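Local coordinates for Tat (Twin-arginine translocation) pathway signal sequence containing protein (Mycobacterium tuberculosis, PDB 5IMU), which is of unknown function but joins, in this C-terminal fragment, an alpha/beta/alpha sandwich that holds a potassium ion to a bundle of alpha helices, at residues A[147-152]-A[196-201]; A[139-144]-A[160-165]. All blocks are in the same frame, centred on the assembly; numbering follows the deposited sequence.

Contact 1 (A[147-152]-A[196-201]); sequences LPAVRK and EALIDE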
ATOM      1  N   LEU A 147       1.425  -3.559 -22.702  1.00 12.38           N
ATOM      2  CA  LEU A 147       0.806  -4.674 -23.430  1.00 10.15           C
ATOM      3  C   LEU A 147       1.640  -5.936 -23.349  1.00 14.66           C
ATOM      4  O   LEU A 147       1.056  -7.022 -23.119  1.00 14.44           O
ATOM      5  CB  LEU A 147       0.531  -4.246 -24.875  1.00 13.36           C
ATOM      6  CG  LEU A 147      -0.496  -5.049 -25.673  1.00 25.79           C
ATOM      7  CD1 LEU A 147      -1.766  -5.251 -24.867  1.00 16.36           C
ATOM      8  CD2 LEU A 147      -0.806  -4.328 -26.973  1.00 38.07           C
ATOM      9  N   PRO A 148       2.970  -5.923 -23.527  1.00 13.19           N
ATOM     10  CA  PRO A 148       3.748  -7.151 -23.305  1.00 11.66           C
ATOM     11  C   PRO A 148       3.564  -7.755 -21.922  1.00 11.54           C
ATOM     12  O   PRO A 148       3.533  -8.984 -21.793  1.00 15.24           O
ATOM     13  CB  PRO A 148       5.192  -6.693 -23.535  1.00 11.89           C
ATOM     14  CG  PRO A 148       5.072  -5.588 -24.514  1.00 15.89           C
ATOM     15  CD  PRO A 148       3.805  -4.862 -24.137  1.00 13.38           C
ATOM     16  N   ALA A 149       3.445  -6.924 -20.883  1.00  9.57           N
ATOM     17  CA  ALA A 149       3.229  -7.453 -19.540  1.00 15.42           C
ATOM     18  C   ALA A 149       1.883  -8.160 -19.438  1.00 15.44           C
ATOM     19  O   ALA A 149       1.776  -9.228 -18.824  1.00 17.28           O
ATOM     20  CB  ALA A 149       3.323  -6.330 -18.507  1.00 11.10           C
ATOM     21  N   VAL A 150       0.842  -7.577 -20.035  1.00 11.75           N
ATOM     22  CA  VAL A 150      -0.477  -8.204 -20.013  1.00 17.28           C
ATOM     23  C   VAL A 150      -0.476  -9.483 -20.841  1.00 19.64           C
ATOM     24  O   VAL A 150      -1.057 -10.500 -20.439  1.00 22.35           O
ATOM     25  CB  VAL A 150      -1.543  -7.203 -20.497  1.00 16.21           C
ATOM     26  CG1 VAL A 150      -2.827  -7.921 -20.878  1.00 22.55           C
ATOM     27  CG2 VAL A 150      -1.815  -6.166 -19.417  1.00 14.86           C
ATOM     28  N   ARG A 151       0.183  -9.464 -22.002  1.00 13.56           N
ATOM     29  CA  ARG A 151       0.266 -10.656 -22.837  1.00 15.92           C
ATOM     30  C   ARG A 151       1.220 -11.706 -22.275  1.00 20.22           C
ATOM     31  O   ARG A 151       1.234 -12.832 -22.781  1.00 16.28           O
ATOM     32  CB  ARG A 151       0.708 -10.276 -24.252  1.00 16.99           C
ATOM     33  CG  ARG A 151      -0.224  -9.334 -24.993  1.00 16.97           C
ATOM     34  CD  ARG A 151      -1.395 -10.067 -25.623  1.00 28.85           C
ATOM     35  NE  ARG A 151      -2.392  -9.134 -26.136  1.00 33.62           N
ATOM     36  CZ  ARG A 151      -3.459  -8.738 -25.450  1.00 39.75           C
ATOM     37  NH1 ARG A 151      -3.669  -9.201 -24.226  1.00 33.42           N
ATOM     38  NH2 ARG A 151      -4.319  -7.881 -25.987  1.00 30.06           N
ATOM     39  N   LYS A 152       2.014 -11.359 -21.257  1.00 14.90           N
ATOM     40  CA  LYS A 152       2.967 -12.275 -20.623  1.00 20.18           C
ATOM     41  C   LYS A 152       4.013 -12.781 -21.614  1.00 18.64           C
ATOM     42  O   LYS A 152       4.450 -13.933 -21.549  1.00 23.87           O
ATOM     43  CB  LYS A 152       2.252 -13.449 -19.947  1.00 15.95           C
ATOM     44  CG  LYS A 152       1.265 -13.022 -18.882  1.00 25.14           C
ATOM     45  CD  LYS A 152       0.732 -14.202 -18.089  1.00 33.83           C
ATOM     46  CE  LYS A 152      -0.215 -13.712 -17.005  1.00 36.04           C
ATOM     47  NZ  LYS A 152      -0.651 -14.786 -16.073  1.00 41.08           N
ATOM     48  N   GLU A 196       4.925  -3.839 -12.645  1.00  8.35           N
ATOM     49  CA  GLU A 196       6.058  -4.590 -12.107  1.00 10.68           C
ATOM     50  C   GLU A 196       5.609  -5.909 -11.494  1.00 10.74           C
ATOM     51  O   GLU A 196       6.244  -6.947 -11.709  1.00 10.37           O
ATOM     52  CB  GLU A 196       6.823  -3.766 -11.073  1.00 11.91           C
ATOM     53  CG  GLU A 196       7.967  -4.556 -10.433  1.00 14.31           C
ATOM     54  CD  GLU A 196       8.878  -3.710  -9.562  1.00 11.53           C
ATOM     55  OE1 GLU A 196       9.744  -2.999 -10.115  1.00 12.35           O
ATOM     56  OE2 GLU A 196       8.737  -3.760  -8.323  1.00 12.80           O
ATOM     57  N   ALA A 197       4.526  -5.890 -10.715  1.00  9.18           N
ATOM     58  CA  ALA A 197       4.002  -7.134 -10.162  1.00  9.42           C
ATOM     59  C   ALA A 197       3.610  -8.104 -11.269  1.00 12.41           C
ATOM     60  O   ALA A 197       3.761  -9.322 -11.123  1.00 11.91           O
ATOM     61  CB  ALA A 197       2.807  -6.844  -9.254  1.00 12.38           C
ATOM     62  N   LEU A 198       3.112  -7.576 -12.389  1.00 12.03           N
ATOM     63  CA  LEU A 198       2.713  -8.422 -13.507  1.00 11.39           C
ATOM     64  C   LEU A 198       3.915  -9.143 -14.109  1.00 13.33           C
ATOM     65  O   LEU A 198       3.889 -10.365 -14.299  1.00 15.67           O
ATOM     66  CB  LEU A 198       1.994  -7.573 -14.558  1.00 17.25           C
ATOM     67  CG  LEU A 198       0.909  -8.213 -15.426  1.00 26.01           C
ATOM     68  CD1 LEU A 198      -0.043  -9.048 -14.589  1.00 20.28           C
ATOM     69  CD2 LEU A 198       0.146  -7.129 -16.173  1.00 18.56           C
ATOM     70  N   ILE A 199       4.989  -8.406 -14.411  1.00  9.46           N
ATOM     71  CA  ILE A 199       6.152  -9.055 -15.008  1.00 14.29           C
ATOM     72  C   ILE A 199       6.855  -9.970 -14.012  1.00 13.15           C
ATOM     73  O   ILE A 199       7.613 -10.856 -14.422  1.00 15.47           O
ATOM     74  CB  ILE A 199       7.142  -8.026 -15.596  1.00 14.80           C
ATOM     75  CG1 ILE A 199       7.786  -7.172 -14.504  1.00 14.90           C
ATOM     76  CG2 ILE A 199       6.454  -7.145 -16.633  1.00 13.37           C
ATOM     77  CD1 ILE A 199       8.912  -6.292 -15.025  1.00 14.26           C
ATOM     78  N   ASP A 200       6.612  -9.795 -12.713  1.00 11.73           N
ATOM     79  CA  ASP A 200       7.128 -10.699 -11.690  1.00 14.67           C
ATOM     80  C   ASP A 200       6.217 -11.892 -11.428  1.00 17.07           C
ATOM     81  O   ASP A 200       6.489 -12.661 -10.501  1.00 14.05           O
ATOM     82  CB  ASP A 200       7.351  -9.947 -10.373  1.00  9.84           C
ATOM     83  CG  ASP A 200       8.572  -9.054 -10.405  1.00 14.59           C
ATOM     84  OD1 ASP A 200       9.430  -9.238 -11.296  1.00 16.30           O
ATOM     85  OD2 ASP A 200       8.687  -8.175  -9.525  1.00 14.76           O
ATOM     86  N   GLU A 201       5.142 -12.050 -12.204  1.00 15.74           N
ATOM     87  CA  GLU A 201       4.181 -13.144 -12.038  1.00 16.36           C
ATOM     88  C   GLU A 201       3.460 -13.085 -10.695  1.00 18.70           C
ATOM     89  O   GLU A 201       3.058 -14.116 -10.150  1.00 19.38           O
ATOM     90  CB  GLU A 201       4.841 -14.515 -12.214  1.00 23.19           C
ATOM     91  CG  GLU A 201       5.154 -14.892 -13.644  1.00 27.16           C
ATOM     92  CD  GLU A 201       5.671 -16.312 -13.758  1.00 42.62           C
ATOM     93  OE1 GLU A 201       6.672 -16.527 -14.474  1.00 38.60           O
ATOM     94  OE2 GLU A 201       5.081 -17.214 -13.123  1.00 33.97           O
TER
HETATM   95  O   HOH W   1       3.919 -10.410 -17.696  1.00 16.16           O

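Contact 2 (A[139-144]-A[160-165]); sequences PRIAQA and AELLHG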
ATOM      1  N   PRO A 139       5.643   7.524 -17.724  1.00 11.09           N
ATOM      2  CA  PRO A 139       6.904   7.512 -18.474  1.00  9.48           C
ATOM      3  C   PRO A 139       6.833   6.567 -19.664  1.00 10.35           C
ATOM      4  O   PRO A 139       5.930   5.736 -19.783  1.00 12.74           O
ATOM      5  CB  PRO A 139       7.926   7.027 -17.440  1.00 11.35           C
ATOM      6  CG  PRO A 139       7.129   6.164 -16.524  1.00 10.91           C
ATOM      7  CD  PRO A 139       5.763   6.812 -16.438  1.00 11.53           C
ATOM      8  N   ARG A 140       7.825   6.702 -20.550  1.00  9.80           N
ATOM      9  CA  ARG A 140       7.823   5.935 -21.794  1.00 10.16           C
ATOM     10  C   ARG A 140       7.824   4.431 -21.530  1.00 14.34           C
ATOM     11  O   ARG A 140       7.216   3.663 -22.286  1.00 10.05           O
ATOM     12  CB  ARG A 140       9.023   6.335 -22.658  1.00 11.45           C
ATOM     13  CG  ARG A 140       9.215   5.475 -23.904  1.00 11.37           C
ATOM     14  CD  ARG A 140      10.361   5.980 -24.775  1.00 14.38           C
ATOM     15  NE  ARG A 140       9.995   7.181 -25.523  1.00 12.42           N
ATOM     16  CZ  ARG A 140      10.857   7.934 -26.200  1.00 15.83           C
ATOM     17  NH1 ARG A 140      12.144   7.620 -26.218  1.00 15.55           N
ATOM     18  NH2 ARG A 140      10.433   9.008 -26.854  1.00 17.82           N
ATOM     19  N   ILE A 141       8.490   3.991 -20.458  1.00  9.97           N
ATOM     20  CA  ILE A 141       8.582   2.559 -20.186  1.00 10.34           C
ATOM     21  C   ILE A 141       7.201   1.955 -19.968  1.00 11.26           C
ATOM     22  O   ILE A 141       6.952   0.803 -20.344  1.00 10.61           O
ATOM     23  CB  ILE A 141       9.514   2.294 -18.984  1.00 10.32           C
ATOM     24  CG1 ILE A 141       9.709   0.792 -18.788  1.00  8.49           C
ATOM     25  CG2 ILE A 141       8.964   2.927 -17.708  1.00  9.91           C
ATOM     26  CD1 ILE A 141      10.413   0.111 -19.938  1.00 15.17           C
ATOM     27  N   ALA A 142       6.276   2.719 -19.382  1.00  9.19           N
ATOM     28  CA  ALA A 142       4.929   2.206 -19.160  1.00 12.23           C
ATOM     29  C   ALA A 142       4.209   1.969 -20.481  1.00 10.86           C
ATOM     30  O   ALA A 142       3.569   0.931 -20.672  1.00 11.83           O
ATOM     31  CB  ALA A 142       4.135   3.170 -18.277  1.00  9.29           C
ATOM     32  N   GLN A 143       4.300   2.926 -21.408  1.00 11.65           N
ATOM     33  CA  GLN A 143       3.717   2.718 -22.728  1.00 11.52           C
ATOM     34  C   GLN A 143       4.400   1.573 -23.461  1.00  9.30           C
ATOM     35  O   GLN A 143       3.773   0.897 -24.283  1.00 13.18           O
ATOM     36  CB  GLN A 143       3.809   4.001 -23.558  1.00 11.07           C
ATOM     37  CG  GLN A 143       3.164   5.225 -22.913  1.00 10.18           C
ATOM     38  CD  GLN A 143       1.658   5.096 -22.758  1.00 14.27           C
ATOM     39  OE1 GLN A 143       1.017   4.286 -23.427  1.00 11.58           O
ATOM     40  NE2 GLN A 143       1.084   5.903 -21.872  1.00 13.75           N
ATOM     41  N   ALA A 144       5.676   1.325 -23.159  1.00  9.98           N
ATOM     42  CA  ALA A 144       6.452   0.362 -23.934  1.00 12.91           C
ATOM     43  C   ALA A 144       6.110  -1.079 -23.569  1.00 12.64           C
ATOM     44  O   ALA A 144       6.073  -1.948 -24.447  1.00  9.61           O
ATOM     45  CB  ALA A 144       7.947   0.622 -23.745  1.00 11.90           C
ATOM     46  N   ALA A 160      12.946  -3.967 -17.226  1.00 11.10           N
ATOM     47  CA  ALA A 160      12.612  -4.122 -15.815  1.00 11.40           C
ATOM     48  C   ALA A 160      13.395  -3.138 -14.956  1.00 12.70           C
ATOM     49  O   ALA A 160      12.861  -2.582 -13.988  1.00 12.21           O
ATOM     50  CB  ALA A 160      12.878  -5.559 -15.363  1.00 16.68           C
ATOM     51  N   GLU A 161      14.664  -2.905 -15.300  1.00  9.88           N
ATOM     52  CA  GLU A 161      15.483  -1.962 -14.545  1.00 11.65           C
ATOM     53  C   GLU A 161      14.933  -0.545 -14.656  1.00 13.35           C
ATOM     54  O   GLU A 161      14.848   0.181 -13.658  1.00 10.79           O
ATOM     55  CB  GLU A 161      16.929  -2.020 -15.035  1.00 17.00           C
ATOM     56  CG  GLU A 161      17.650  -3.310 -14.685  1.00 13.00           C
ATOM     57  CD  GLU A 161      18.969  -3.459 -15.417  1.00 24.56           C
ATOM     58  OE1 GLU A 161      19.123  -2.859 -16.502  1.00 18.31           O
ATOM     59  OE2 GLU A 161      19.859  -4.174 -14.910  1.00 20.59           O
ATOM     60  N   LEU A 162      14.555  -0.134 -15.869  1.00 11.25           N
ATOM     61  CA  LEU A 162      13.998   1.203 -16.055  1.00 11.08           C
ATOM     62  C   LEU A 162      12.661   1.344 -15.338  1.00  8.38           C
ATOM     63  O   LEU A 162      12.396   2.373 -14.705  1.00  9.78           O
ATOM     64  CB  LEU A 162      13.845   1.505 -17.548  1.00 10.84           C
ATOM     65  CG  LEU A 162      13.209   2.843 -17.926  1.00  9.80           C
ATOM     66  CD1 LEU A 162      13.941   4.004 -17.268  1.00 10.12           C
ATOM     67  CD2 LEU A 162      13.193   3.004 -19.439  1.00 10.06           C
ATOM     68  N   LEU A 163      11.808   0.320 -15.428  1.00  8.93           N
ATOM     69  CA  LEU A 163      10.527   0.359 -14.730  1.00  9.44           C
ATOM     70  C   LEU A 163      10.726   0.557 -13.233  1.00 10.82           C
ATOM     71  O   LEU A 163      10.069   1.402 -12.612  1.00 10.25           O
ATOM     72  CB  LEU A 163       9.741  -0.923 -15.004  1.00  9.80           C
ATOM     73  CG  LEU A 163       8.453  -1.109 -14.198  1.00 11.52           C
ATOM     74  CD1 LEU A 163       7.441  -0.013 -14.513  1.00  7.30           C
ATOM     75  CD2 LEU A 163       7.854  -2.482 -14.450  1.00  9.91           C
ATOM     76  N   HIS A 164      11.637  -0.211 -12.632  1.00  8.55           N
ATOM     77  CA  HIS A 164      11.869  -0.063 -11.201  1.00 11.44           C
ATOM     78  C   HIS A 164      12.470   1.297 -10.879  1.00 12.07           C
ATOM     79  O   HIS A 164      12.155   1.891  -9.841  1.00 11.51           O
ATOM     80  CB  HIS A 164      12.773  -1.174 -10.673  1.00  8.99           C
ATOM     81  CG  HIS A 164      12.780  -1.262  -9.178  1.00 11.72           C
ATOM     82  ND1 HIS A 164      11.733  -1.805  -8.465  1.00 13.23           N
ATOM     83  CD2 HIS A 164      13.682  -0.839  -8.261  1.00 12.27           C
ATOM     84  CE1 HIS A 164      12.001  -1.734  -7.173  1.00 14.58           C
ATOM     85  NE2 HIS A 164      13.177  -1.150  -7.023  1.00 11.90           N
ATOM     86  N   GLY A 165      13.341   1.805 -11.754  1.00  9.15           N
ATOM     87  CA  GLY A 165      13.886   3.136 -11.545  1.00  7.36           C
ATOM     88  C   GLY A 165      12.813   4.207 -11.561  1.00 10.69           C
ATOM     89  O   GLY A 165      12.879   5.179 -10.805  1.00 11.54           O
TER

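Contact 1 (A[147-152]-A[196-201])
Ile199 and Leu198 reach Ala149 through torsions that send their branches in different directions. In Ile199, CG1 stands between the backbone N and the carbonyl carbon (chi1 67°) and leads away from segment 147-152, while CG2 lies anti to the carbonyl carbon and is the branch that turns to Ala149. The two methyls, Ile199 CG2 and Ala149 CB, meet at 3.7 Å. Leu198, with CG swung to the far side of the backbone N (chi1 -150°), brings CD2 across the last turn of helix 140-151. That single methyl touches Ala149 CB at 4.0 Å and Val150 CG2 at 3.9 Å, and it also lies over the Ala149 carbonyl group. Small Ala149, buried, lets the backbones come close, with Ala149 CA and Ile199 CA 5.6 Å apart.

Leu198 CG packs 3.7 Å from Ala149 O, an oxygen that also accepts a weak bond from Lys152 N. A water donates to Ala149 O at 2.7 Å and, more weakly, to Leu198 O at 3.4 Å, so a thin polar bridge runs beside the apolar patch. Phe124 and Leu128 of helix 124-133 and Ala206 of helix 203-216 also pack on Leu198, and the amine of Lys152 forms a salt bridge with Asp203.

What results is the meeting of two helix C-termini in an alpha-helical bundle, each closed by a Schellman motif, with Lys152 and Glu201 taking the positive-phi positions.

Contact 2 (A[139-144]-A[160-165])
Ile141, in the first turn of helix 140-151, carries this contact by laying its side chain against Leu162 and Leu163 of helix 157-177. Taken in order, segment 139-144 begins with Pro139 at the N-cap position, where the chain enters the helix, and its ring packs on Cys166 just beyond the facing segment. Arg140 follows, its CG and CD extended and its guanidinium carried away from helix 157-177. Ile141 comes next and is buried. With CG1 trans to the backbone N (chi1 -175°), its longer branch reaches toward helix 157-177: CG1 comes to 4.0 Å from the backbone N of Leu163 and 4.2 Å from Leu163 CB.

Leu162 approaches the same residue with its CD2 methyl, which sits 3.8 Å from Ile141 CB and 4.0 Å from Ile141 CD1. The two side chains run antiparallel, overlapping along their flanks. The side-chain contact is aliphatic, although Leu162 itself remains exposed. Ala142 turns to Leu192 of helix 183-199, and Gln143 donates from NE2 to the carbonyl of Val132.

Glu159 and Cys166 of helix 157-177 extend the surface around Ile141, while Leu163 continues past it onto Ile195 and Glu196. The start of helix 140-151 therefore lies against helix 157-177, with helix 183-199 covering the adjoining sides of both.

Contacts 1 and 2 show how one helix can serve two neighbours: helix 140-151 offers its first turn to helix 157-177 in contact 2 and its last turn to helix 183-199 in contact 1. Neither lies wholly in the core, for each joins buried residues to more open ones. Their chemistry differs with position. Contact 2 rests on aliphatic side chains, whereas contact 1, at two helix ends, adds a water between backbone carbonyls, weakly held on the Leu198 side. The centres are 12 Å apart, and the sites join directly: Glu196 OE1 and His164 ND1 lie 2.8 Å apart, probably hydrogen-bonded, beside packing of Ile199 on Leu163 and Ala160.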